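Local coordinates for pyridoxal phosphate homeostasis protein (Bifidobacterium adolescentis ATCC 15703, PDB 3CPG) that probably binds pyridoxal 5'-phosphate and takes part in keeping the level of this cofactor in balance, at residues Thr137-Asp142 with Gly162-Val167; Ile196-Leu201 with Asp237-Leu242. All blocks are in the same frame, centred on the assembly; numbering follows the deposited sequence.

Both contacts pair neighbouring parallel strands of the barrel sheet, and they sit side by side in it, their centres about 9 Å apart. Contact 1 (137-142 with 162-167) is the inner one: ten of its eleven touching residues are buried, and four backbone hydrogen bonds run through a register shift. Contact 2 (196-201 with 237-242) is only partly buried; a short strand pairing gives way to a loop, where a water and charged side chains take over from regular bonding. Strands 161-166 and 196-202 join the two: V163 O lies 2.9 Å from Q199 N, and T137 OG1 lies 2.8 Å from Q199 OE1, both probable hydrogen bonds.

Contact 1: residues Thr137-Asp142 with Gly162-Val167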
loop_
_atom_site.group_PDB
_atom_site.type_symbol
_atom_site.label_atom_id
_atom_site.label_comp_id
_atom_site.label_asym_id
_atom_site.label_seq_id
_atom_site.Cartn_x
_atom_site.Cartn_y
_atom_site.Cartn_z
ATOM N N THR A 137 -1.336 -1.096 -8.136
ATOM C CA THR A 137 -0.850 0.149 -7.558
ATOM C C THR A 137 0.578 0.021 -7.039
ATOM O O THR A 137 0.912 -0.934 -6.339
ATOM C CB THR A 137 -1.733 0.626 -6.382
ATOM O OG1 THR A 137 -3.079 0.824 -6.829
ATOM C CG2 THR A 137 -1.202 1.944 -5.826
ATOM N N ILE A 138 1.417 0.987 -7.397
ATOM C CA ILE A 138 2.803 1.029 -6.931
ATOM C C ILE A 138 2.862 2.162 -5.901
ATOM O O ILE A 138 2.846 3.343 -6.256
ATOM C CB ILE A 138 3.781 1.331 -8.090
ATOM C CG1 ILE A 138 3.731 0.199 -9.121
ATOM C CG2 ILE A 138 5.196 1.497 -7.543
ATOM C CD1 ILE A 138 4.519 0.485 -10.399
ATOM N N GLU A 139 2.931 1.795 -4.623
ATOM C CA GLU A 139 2.939 2.772 -3.538
ATOM C C GLU A 139 4.262 3.468 -3.259
ATOM O O GLU A 139 4.303 4.436 -2.499
ATOM C CB GLU A 139 2.484 2.108 -2.236
ATOM C CG GLU A 139 1.049 1.624 -2.231
ATOM C CD GLU A 139 0.557 1.328 -0.827
ATOM O OE1 GLU A 139 1.150 1.867 0.132
ATOM O OE2 GLU A 139 -0.431 0.577 -0.679
ATOM N N SER A 140 5.334 2.993 -3.881
ATOM C CA SER A 140 6.666 3.531 -3.621
ATOM C C SER A 140 7.256 4.507 -4.635
ATOM O O SER A 140 8.473 4.581 -4.773
ATOM C CB SER A 140 7.633 2.364 -3.450
ATOM O OG SER A 140 7.596 1.549 -4.611
ATOM N N VAL A 141 6.419 5.252 -5.346
ATOM C CA VAL A 141 6.947 6.202 -6.322
ATOM C C VAL A 141 7.451 7.421 -5.548
ATOM O O VAL A 141 6.663 8.209 -5.022
ATOM C CB VAL A 141 5.863 6.596 -7.335
ATOM C CG1 VAL A 141 6.457 7.484 -8.417
ATOM C CG2 VAL A 141 5.266 5.333 -7.960
ATOM N N ASP A 142 8.773 7.570 -5.489
ATOM C CA ASP A 142 9.391 8.648 -4.728
ATOM C C ASP A 142 10.016 9.776 -5.542
ATOM O O ASP A 142 10.682 10.647 -4.978
ATOM C CB ASP A 142 10.450 8.049 -3.795
ATOM C CG ASP A 142 11.579 7.367 -4.554
ATOM O OD1 ASP A 142 11.326 6.824 -5.647
ATOM O OD2 ASP A 142 12.723 7.363 -4.055
ATOM N N GLY A 162 -1.859 2.302 -11.084
ATOM C CA GLY A 162 -2.044 3.265 -10.018
ATOM C C GLY A 162 -0.725 3.528 -9.321
ATOM O O GLY A 162 0.152 2.667 -9.299
ATOM N N VAL A 163 -0.567 4.726 -8.771
ATOM C CA VAL A 163 0.656 5.055 -8.050
ATOM C C VAL A 163 0.353 5.942 -6.859
ATOM O O VAL A 163 -0.606 6.715 -6.876
ATOM C CB VAL A 163 1.688 5.820 -8.933
ATOM C CG1 VAL A 163 2.117 4.970 -10.115
ATOM C CG2 VAL A 163 1.094 7.142 -9.403
ATOM N N LEU A 164 1.158 5.797 -5.815
ATOM C CA LEU A 164 1.042 6.649 -4.643
ATOM C C LEU A 164 2.390 7.346 -4.583
ATOM O O LEU A 164 3.421 6.728 -4.860
ATOM C CB LEU A 164 0.832 5.847 -3.351
ATOM C CG LEU A 164 -0.415 4.969 -3.205
ATOM C CD1 LEU A 164 -0.568 4.557 -1.740
ATOM C CD2 LEU A 164 -1.656 5.725 -3.661
ATOM N N LEU A 165 2.386 8.633 -4.267
ATOM C CA LEU A 165 3.634 9.372 -4.147
ATOM C C LEU A 165 4.144 9.103 -2.741
ATOM O O LEU A 165 3.476 9.415 -1.751
ATOM C CB LEU A 165 3.403 10.875 -4.345
ATOM C CG LEU A 165 4.575 11.794 -3.977
ATOM C CD1 LEU A 165 5.820 11.423 -4.786
ATOM C CD2 LEU A 165 4.173 13.241 -4.236
ATOM N N GLU A 166 5.323 8.497 -2.663
ATOM C CA GLU A 166 5.943 8.158 -1.391
ATOM C C GLU A 166 6.715 9.367 -0.895
ATOM O O GLU A 166 7.623 9.843 -1.573
ATOM C CB GLU A 166 6.900 6.983 -1.586
ATOM C CG GLU A 166 7.581 6.494 -0.327
ATOM C CD GLU A 166 8.633 5.449 -0.635
ATOM O OE1 GLU A 166 9.670 5.805 -1.234
ATOM O OE2 GLU A 166 8.418 4.273 -0.292
ATOM N N VAL A 167 6.360 9.849 0.291
ATOM C CA VAL A 167 7.015 11.015 0.862
ATOM C C VAL A 167 7.827 10.641 2.094
ATOM O O VAL A 167 7.400 9.819 2.905
ATOM C CB VAL A 167 5.979 12.090 1.267
ATOM C CG1 VAL A 167 6.691 13.330 1.794
ATOM C CG2 VAL A 167 5.104 12.444 0.078
#
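The beta-alpha-beta unit of strand 137-141, helix 144-157 and strand 161-166 closes here, two parallel TIM-barrel strands side by side. I138 is bonded through both its N and its O: N donates to G162 O (2.8 Å) and O accepts from L164 N (3.0 Å). One residue is then gained on the first strand, since V141 rather than S140 pairs with L165, a beta bulge. Within it the V141 N to L164 O bond is weak, at 137° and 3.4 Å, but E166 N to V141 O recovers to 2.7 Å. Facing helix 144-157, V141 CG2 lies across V163 CB at 3.7 Å. E139 and L164 run alongside each other, E139 CG 3.4 Å from L164 CD1, while E139 OE1 is hydrogen-bonded to S243 OG and OE2 to H118 ND1. Replacing E139 with an alanine would probably leave S243 OG and H118 ND1 without their carboxylate partner and one flank of L164 CD1 uncovered. E166 swings CG away from its own amide nitrogen (chi1 -178°) and extends beside S140 and D142; its carboxylate stands 80° from that of D142, and E166 OE1, hydrogen-bonded to Q122 NE2, lies 3.5 Å from D142 CB.

Contact 2: residues Ile196-Leu201 with Asp237-Leu242; sequences IELQGL and DRCREL
Q199 O draws two backbone N-H groups from the opposite segment: E241 N at 2.9 Å, nearly straight at 165° and on a lone pair in the carbonyl plane, and R240 N, a weak bond. The pairing continues with L201 N to E241 O at 2.8 Å. G200 CA lies close against E241 O; a side chain there would run into that oxygen, and the backbone angles would press a CB against Q199 O, so both favour glycine. C239, at the centre of an inverse gamma turn, carries SG on the far side from its N (chi1 -175°), which sets the sulfur 3.8 Å from L198 CD2. Before the turn direct pairing is lost: a water donates to L198 O (2.7 Å) and accepts from R238 N (2.9 Å), bridging the two segments. At the exposed end E197 OE2 meets R238 CD at 3.2 Å; the carboxylate and guanidinium planes are only 7° apart, yet the long salt bridge to NE is purely electrostatic. E197 OE1 is held by Q199 NE2 through its anti lone pair, and Q199 OE1 is hydrogen-bonded to T137 OG1. The parallel pairing closes the beta-alpha-beta crossover from strand 196-202 through helix 211-231 to strand 241-243 of the TIM barrel.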
loop_
_atom_site.group_PDB
_atom_site.type_symbol
_atom_site.label_atom_id
_atom_site.label_comp_id
_atom_site.label_asym_id
_atom_site.label_seq_id
_atom_site.Cartn_x
_atom_site.Cartn_y
_atom_site.Cartn_z
ATOM N N ILE A 196 -0.434 6.417 -15.907
ATOM C CA ILE A 196 -0.452 6.332 -14.453
ATOM C C ILE A 196 -1.591 7.136 -13.847
ATOM O O ILE A 196 -2.040 8.143 -14.406
ATOM C CB ILE A 196 0.886 6.798 -13.810
ATOM C CG1 ILE A 196 1.223 8.219 -14.247
ATOM C CG2 ILE A 196 2.009 5.834 -14.176
ATOM C CD1 ILE A 196 2.534 8.729 -13.670
ATOM N N GLU A 197 -2.074 6.662 -12.706
ATOM C CA GLU A 197 -3.147 7.332 -11.991
ATOM C C GLU A 197 -2.693 7.592 -10.557
ATOM O O GLU A 197 -2.500 6.659 -9.779
ATOM C CB GLU A 197 -4.412 6.470 -11.979
ATOM C CG GLU A 197 -5.601 7.149 -11.318
ATOM C CD GLU A 197 -6.854 6.293 -11.323
ATOM O OE1 GLU A 197 -6.940 5.343 -10.516
ATOM O OE2 GLU A 197 -7.756 6.569 -12.142
ATOM N N LEU A 198 -2.515 8.861 -10.214
ATOM C CA LEU A 198 -2.098 9.226 -8.862
ATOM C C LEU A 198 -3.286 8.989 -7.932
ATOM O O LEU A 198 -4.296 9.691 -8.014
ATOM C CB LEU A 198 -1.689 10.696 -8.825
ATOM C CG LEU A 198 -1.306 11.268 -7.464
ATOM C CD1 LEU A 198 -0.110 10.517 -6.894
ATOM C CD2 LEU A 198 -0.998 12.748 -7.621
ATOM N N GLN A 199 -3.162 8.014 -7.039
ATOM C CA GLN A 199 -4.268 7.675 -6.143
ATOM C C GLN A 199 -4.105 8.110 -4.692
ATOM O O GLN A 199 -4.966 7.817 -3.853
ATOM C CB GLN A 199 -4.513 6.166 -6.208
ATOM C CG GLN A 199 -4.659 5.667 -7.638
ATOM C CD GLN A 199 -4.715 4.156 -7.740
ATOM O OE1 GLN A 199 -4.004 3.448 -7.029
ATOM N NE2 GLN A 199 -5.547 3.656 -8.648
ATOM N N GLY A 200 -3.014 8.811 -4.401
ATOM C CA GLY A 200 -2.770 9.260 -3.043
ATOM C C GLY A 200 -1.296 9.327 -2.686
ATOM O O GLY A 200 -0.429 9.312 -3.566
ATOM N N LEU A 201 -1.016 9.415 -1.389
ATOM C CA LEU A 201 0.350 9.493 -0.880
ATOM C C LEU A 201 0.641 8.325 0.065
ATOM O O LEU A 201 -0.273 7.684 0.577
ATOM C CB LEU A 201 0.551 10.813 -0.129
ATOM C CG LEU A 201 0.158 12.102 -0.863
ATOM C CD1 LEU A 201 0.358 13.295 0.059
ATOM C CD2 LEU A 201 0.978 12.252 -2.130
ATOM N N ASP A 237 -7.263 14.769 -9.238
ATOM C CA ASP A 237 -8.544 14.578 -8.556
ATOM C C ASP A 237 -8.744 13.239 -7.848
ATOM O O ASP A 237 -9.699 13.083 -7.086
ATOM C CB ASP A 237 -9.700 14.798 -9.536
ATOM C CG ASP A 237 -9.816 13.687 -10.551
ATOM O OD1 ASP A 237 -8.856 13.483 -11.323
ATOM O OD2 ASP A 237 -10.869 13.015 -10.576
ATOM N N ARG A 238 -7.863 12.274 -8.090
ATOM C CA ARG A 238 -7.992 10.972 -7.447
ATOM C C ARG A 238 -6.909 10.717 -6.405
ATOM O O ARG A 238 -6.755 9.599 -5.920
ATOM C CB ARG A 238 -7.990 9.857 -8.496
ATOM C CG ARG A 238 -9.285 9.781 -9.297
ATOM C CD ARG A 238 -9.323 8.539 -10.174
ATOM N NE ARG A 238 -10.630 8.331 -10.794
ATOM C CZ ARG A 238 -11.180 9.150 -11.685
ATOM N NH1 ARG A 238 -10.540 10.248 -12.068
ATOM N NH2 ARG A 238 -12.372 8.870 -12.198
ATOM N N CYS A 239 -6.162 11.760 -6.065
ATOM C CA CYS A 239 -5.101 11.655 -5.066
ATOM C C CYS A 239 -5.787 11.714 -3.705
ATOM O O CYS A 239 -5.726 12.727 -3.010
ATOM C CB CYS A 239 -4.126 12.827 -5.230
ATOM S SG CYS A 239 -2.669 12.763 -4.163
ATOM N N ARG A 240 -6.434 10.617 -3.324
ATOM C CA ARG A 240 -7.181 10.582 -2.071
ATOM C C ARG A 240 -6.664 9.689 -0.952
ATOM O O ARG A 240 -6.970 9.926 0.214
ATOM C CB ARG A 240 -8.630 10.193 -2.368
ATOM C CG ARG A 240 -9.385 11.209 -3.198
ATOM C CD ARG A 240 -10.728 10.658 -3.648
ATOM N NE ARG A 240 -11.530 11.669 -4.329
ATOM C CZ ARG A 240 -12.044 12.740 -3.732
ATOM N NH1 ARG A 240 -11.839 12.944 -2.437
ATOM N NH2 ARG A 240 -12.764 13.608 -4.429
ATOM N N GLU A 241 -5.893 8.664 -1.287
ATOM C CA GLU A 241 -5.411 7.759 -0.254
ATOM C C GLU A 241 -4.233 8.274 0.559
ATOM O O GLU A 241 -3.422 9.075 0.090
ATOM C CB GLU A 241 -5.010 6.412 -0.866
ATOM C CG GLU A 241 -6.060 5.775 -1.757
ATOM C CD GLU A 241 -7.124 5.003 -0.994
ATOM O OE1 GLU A 241 -7.159 5.072 0.254
ATOM O OE2 GLU A 241 -7.932 4.320 -1.660
ATOM N N LEU A 242 -4.168 7.798 1.797
ATOM C CA LEU A 242 -3.068 8.102 2.697
ATOM C C LEU A 242 -2.660 6.743 3.239
ATOM O O LEU A 242 -3.306 6.197 4.132
ATOM C CB LEU A 242 -3.510 9.018 3.839
ATOM C CG LEU A 242 -3.729 10.483 3.450
ATOM C CD1 LEU A 242 -4.271 11.254 4.650
ATOM C CD2 LEU A 242 -2.419 11.084 2.970
HETATM O O HOH W 1 -5.406 11.634 -9.525
#